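Local coordinates for protein putative SAM-dependent O-methyltranferase (Podospora anserina, PDB 4YMH) that binds S-adenosylmethionine and its product S-adenosylhomocysteine, and probably transfers the methyl group to an oxygen of an acceptor substrate, at residues S17-C20 against E21-H25. Numbering follows the deposited sequence.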
loop_
_atom_site.group_PDB
_atom_site.type_symbol
_atom_site.label_atom_id
_atom_site.label_comp_id
_atom_site.label_asym_id
_atom_site.label_seq_id
_atom_site.Cartn_x
_atom_site.Cartn_y
_atom_site.Cartn_z
ATOM N N SER A 17 10.757 -10.836 -1.618
ATOM C CA SER A 17 11.208 -9.498 -1.224
ATOM C C SER A 17 12.311 -8.989 -2.139
ATOM O O SER A 17 12.269 -7.835 -2.589
ATOM C CB SER A 17 11.710 -9.466 0.215
ATOM O OG SER A 17 10.660 -9.766 1.107
ATOM N N ALA A 18 13.308 -9.839 -2.387
ATOM C CA ALA A 18 14.402 -9.446 -3.271
ATOM C C ALA A 18 13.880 -9.110 -4.680
ATOM O O ALA A 18 14.381 -8.188 -5.333
ATOM C CB ALA A 18 15.454 -10.538 -3.346
ATOM N N TYR A 19 12.907 -9.884 -5.143
ATOM C CA TYR A 19 12.284 -9.624 -6.441
ATOM C C TYR A 19 11.631 -8.251 -6.480
ATOM O O TYR A 19 11.756 -7.524 -7.477
ATOM C CB TYR A 19 11.237 -10.689 -6.780
ATOM C CG TYR A 19 10.723 -10.566 -8.200
ATOM C CD1 TYR A 19 11.410 -11.151 -9.259
ATOM C CD2 TYR A 19 9.560 -9.864 -8.482
ATOM C CE1 TYR A 19 10.942 -11.041 -10.571
ATOM C CE2 TYR A 19 9.086 -9.743 -9.795
ATOM C CZ TYR A 19 9.782 -10.334 -10.823
ATOM O OH TYR A 19 9.324 -10.218 -12.120
ATOM N N CYS A 20 10.919 -7.901 -5.408
ATOM C CA CYS A 20 10.307 -6.576 -5.333
ATOM C C CYS A 20 11.359 -5.470 -5.373
ATOM O O CYS A 20 11.165 -4.446 -6.041
ATOM C CB CYS A 20 9.453 -6.443 -4.073
ATOM S SG CYS A 20 7.974 -7.477 -4.127
ATOM N N GLU A 21 12.463 -5.665 -4.653
ATOM C CA GLU A 21 13.571 -4.690 -4.700
ATOM C C GLU A 21 14.169 -4.520 -6.094
ATOM O O GLU A 21 14.498 -3.402 -6.519
ATOM C CB GLU A 21 14.695 -5.108 -3.749
ATOM C CG GLU A 21 14.620 -4.511 -2.371
ATOM C CD GLU A 21 15.807 -4.919 -1.516
ATOM O OE1 GLU A 21 16.914 -4.382 -1.727
ATOM O OE2 GLU A 21 15.629 -5.788 -0.640
ATOM N N LYS A 22 14.372 -5.647 -6.771
ATOM C CA LYS A 22 14.948 -5.664 -8.118
ATOM C C LYS A 22 14.045 -4.932 -9.104
ATOM O O LYS A 22 14.520 -4.279 -10.030
ATOM C CB LYS A 22 15.156 -7.113 -8.584
ATOM C CG LYS A 22 15.817 -7.265 -9.947
ATOM C CD LYS A 22 15.880 -8.733 -10.362
ATOM C CE LYS A 22 14.747 -9.123 -11.318
ATOM N NZ LYS A 22 14.965 -8.611 -12.705
ATOM N N ASN A 23 12.759 -5.057 -8.864
ATOM C CA ASN A 23 11.755 -4.508 -9.747
ATOM C C ASN A 23 11.087 -3.215 -9.271
ATOM O O ASN A 23 10.065 -2.822 -9.727
ATOM C CB ASN A 23 10.766 -5.590 -10.137
ATOM C CG ASN A 23 11.375 -6.631 -11.033
ATOM O OD1 ASN A 23 11.568 -6.391 -12.184
ATOM N ND2 ASN A 23 11.671 -7.780 -10.496
ATOM N N SER A 24 11.729 -2.560 -8.341
ATOM C CA SER A 24 11.320 -1.237 -7.887
ATOM C C SER A 24 12.528 -0.323 -7.995
ATOM O O SER A 24 13.670 -0.783 -7.904
ATOM C CB SER A 24 10.810 -1.249 -6.446
ATOM O OG SER A 24 9.778 -2.191 -6.289
ATOM N N HIS A 25 12.294 0.973 -8.166
ATOM C CA HIS A 25 13.425 1.890 -8.152
ATOM C C HIS A 25 14.061 1.876 -6.776
ATOM O O HIS A 25 13.368 1.837 -5.766
ATOM C CB HIS A 25 12.997 3.286 -8.577
ATOM C CG HIS A 25 12.771 3.387 -10.049
ATOM N ND1 HIS A 25 11.514 3.467 -10.607
ATOM C CD2 HIS A 25 13.641 3.336 -11.088
ATOM C CE1 HIS A 25 11.619 3.490 -11.921
ATOM N NE2 HIS A 25 12.899 3.418 -12.239
#
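ND2 of Asn23 points its end of the amide at one face of the Tyr19 ring, 3.1 Å above the plane and over its centre, with CZ of Tyr19 its nearest ring atom at 3.2 Å. Ring and amide planes are 42° apart, so the amide is inclined to the ring instead of stacked on it. CG of Tyr19 stands anti to the backbone N (chi1 -171°), which sets the ring beside its own carbonyl carbon, on the side where Asn23 lies. One hydrogen bond holds the amide, ND2 of Asn23 to O of Tyr19 at 3.0 Å; N of Asn23 donates to the same oxygen, also at 3.0 Å, from the opposite face of the carbonyl plane. This is the C-terminal end of helix 10-22, where Asn23 leaves helical geometry and its side chain adds a second donor to a carbonyl of the last turn. Further back, regular i to i+4 bonds run from N of Glu21 to O of Ser17 and from N of Lys22 to O of Ala18. Past the end, OG of Ser24 donates to O of Cys20 at 2.7 Å and accepts from N of Leu221 of the second subunit. Phe175 of that subunit packs on Cys20, and Leu52 of helix 51-64 touches Cys20, Glu21 and Ser24. A leucine at Tyr19 would probably leave ND2 of Asn23 without its aromatic face and Asp205 of the second subunit without its hydroxyl partner.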